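Side-chain contact in transcriptional regulator fur family (Xanthomonas campestris pv. campestris, PDB 7DH8), which probably acts as a zinc-sensing repressor that binds DNA as a dimer and controls genes for zinc uptake: residues 143-147 and 148-152. Residues are numbered along the deposited sequence; the frame is centred on the assembly and turned at random.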
loop_
_atom_site.group_PDB
_atom_site.type_symbol
_atom_site.label_atom_id
_atom_site.label_comp_id
_atom_site.label_asym_id
_atom_site.label_seq_id
_atom_site.Cartn_x
_atom_site.Cartn_y
_atom_site.Cartn_z
ATOM N N ALA A 143 -11.181 -12.974 7.557
ATOM C CA ALA A 143 -12.580 -13.210 7.925
ATOM C C ALA A 143 -13.483 -12.103 7.403
ATOM O O ALA A 143 -14.593 -12.374 6.946
ATOM C CB ALA A 143 -12.716 -13.300 9.444
ATOM N N ARG A 144 -13.046 -10.836 7.541
ATOM C CA ARG A 144 -13.843 -9.731 7.023
ATOM C C ARG A 144 -14.098 -9.915 5.537
ATOM O O ARG A 144 -15.223 -9.739 5.056
ATOM C CB ARG A 144 -13.126 -8.399 7.265
ATOM C CG ARG A 144 -13.081 -7.864 8.739
ATOM C CD ARG A 144 -14.510 -7.787 9.361
ATOM N NE ARG A 144 -15.465 -7.006 8.537
ATOM C CZ ARG A 144 -15.475 -5.674 8.557
ATOM N NH1 ARG A 144 -14.608 -5.022 9.356
ATOM N NH2 ARG A 144 -16.345 -5.010 7.829
ATOM N N ALA A 145 -13.035 -10.249 4.790
ATOM C CA ALA A 145 -13.145 -10.445 3.347
ATOM C C ALA A 145 -14.091 -11.588 3.016
ATOM O O ALA A 145 -14.991 -11.438 2.190
ATOM C CB ALA A 145 -11.753 -10.692 2.742
ATOM N N LYS A 146 -13.930 -12.741 3.694
ATOM C CA LYS A 146 -14.681 -13.908 3.309
ATOM C C LYS A 146 -16.152 -13.756 3.640
ATOM O O LYS A 146 -16.988 -14.339 2.964
ATOM C CB LYS A 146 -14.109 -15.137 3.971
ATOM C CG LYS A 146 -12.716 -15.425 3.437
ATOM C CD LYS A 146 -12.269 -16.816 3.870
ATOM C CE LYS A 146 -10.784 -16.967 3.699
ATOM N NZ LYS A 146 -10.373 -18.289 4.283
ATOM N N ALA A 147 -16.480 -12.942 4.626
ATOM C CA ALA A 147 -17.884 -12.720 4.992
ATOM C C ALA A 147 -18.614 -11.854 3.979
ATOM O O ALA A 147 -19.853 -11.789 4.017
ATOM C CB ALA A 147 -17.956 -12.054 6.381
ATOM N N LEU A 148 -17.885 -11.186 3.084
ATOM C CA LEU A 148 -18.477 -10.524 1.924
ATOM C C LEU A 148 -18.258 -11.285 0.634
ATOM O O LEU A 148 -18.415 -10.707 -0.451
ATOM C CB LEU A 148 -17.893 -9.115 1.756
ATOM C CG LEU A 148 -18.077 -8.228 2.972
ATOM C CD1 LEU A 148 -17.146 -7.035 2.886
ATOM C CD2 LEU A 148 -19.552 -7.838 3.014
ATOM N N GLY A 149 -17.853 -12.546 0.700
ATOM C CA GLY A 149 -17.687 -13.278 -0.551
ATOM C C GLY A 149 -16.358 -13.042 -1.249
ATOM O O GLY A 149 -16.070 -13.706 -2.244
ATOM N N PHE A 150 -15.525 -12.136 -0.756
ATOM C CA PHE A 150 -14.225 -11.865 -1.370
ATOM C C PHE A 150 -13.232 -12.964 -0.984
ATOM O O PHE A 150 -13.153 -13.353 0.179
ATOM C CB PHE A 150 -13.770 -10.485 -0.908
ATOM C CG PHE A 150 -12.522 -9.948 -1.593
ATOM C CD1 PHE A 150 -11.254 -10.233 -1.090
ATOM C CD2 PHE A 150 -12.644 -9.103 -2.667
ATOM C CE1 PHE A 150 -10.111 -9.681 -1.718
ATOM C CE2 PHE A 150 -11.512 -8.564 -3.285
ATOM C CZ PHE A 150 -10.262 -8.850 -2.781
ATOM N N GLN A 151 -12.478 -13.479 -1.953
ATOM C CA GLN A 151 -11.545 -14.561 -1.637
ATOM C C GLN A 151 -10.126 -13.959 -1.475
ATOM O O GLN A 151 -9.441 -13.691 -2.476
ATOM C CB GLN A 151 -11.592 -15.639 -2.739
ATOM C CG GLN A 151 -13.064 -16.190 -2.844
ATOM C CD GLN A 151 -13.232 -17.541 -3.463
ATOM O OE1 GLN A 151 -12.270 -18.198 -3.849
ATOM N NE2 GLN A 151 -14.510 -17.963 -3.606
ATOM N N PRO A 152 -9.665 -13.724 -0.253
ATOM C CA PRO A 152 -8.431 -12.953 -0.038
ATOM C C PRO A 152 -7.053 -13.614 0.032
ATOM O O PRO A 152 -6.770 -14.478 0.876
ATOM C CB PRO A 152 -8.540 -12.521 1.433
ATOM C CG PRO A 152 -9.325 -13.716 2.085
ATOM C CD PRO A 152 -10.291 -14.217 0.991
#
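Ala145 O takes two backbone N-H groups from the chain that has just turned back over it: Leu148 N at 3.0 Å and, more weakly, Phe150 N at 3.1 Å with an N-H...O angle of 135°. With Gly149 N bonded to Lys146 O at 3.0 Å, this is a Schellman motif closing the helix, and Gly149 is its C-prime residue. Its positive phi of 83° swings the chain round.

Beyond the turn, Pro152 comes back beside the helix. Its ring carbons meet two side chains: CB lies 3.9 Å from Ala145 CB, while CD sits 3.7 Å from Lys146 CG. Lys146, extended beyond CG, crosses the proline at about a right angle, with its CE against both CG and CD of that ring. Phe150 has CG anti to its backbone N (chi1 -172°), which carries the ring away from the helix; still, CD1 touches the buried Ala145 CB obliquely at 3.9 Å.

The turn joins helix 135-146 to strand 151-160 at the dimer interface. Gln151 and Pro152 pair antiparallel with a strand of the second subunit, Phe150 packs on Ile122 of that subunit, and Arg144 NH1, on the helix, forms a salt bridge with Asp134 OD2 of the second subunit, so helix, turn and strand all meet the partner chain.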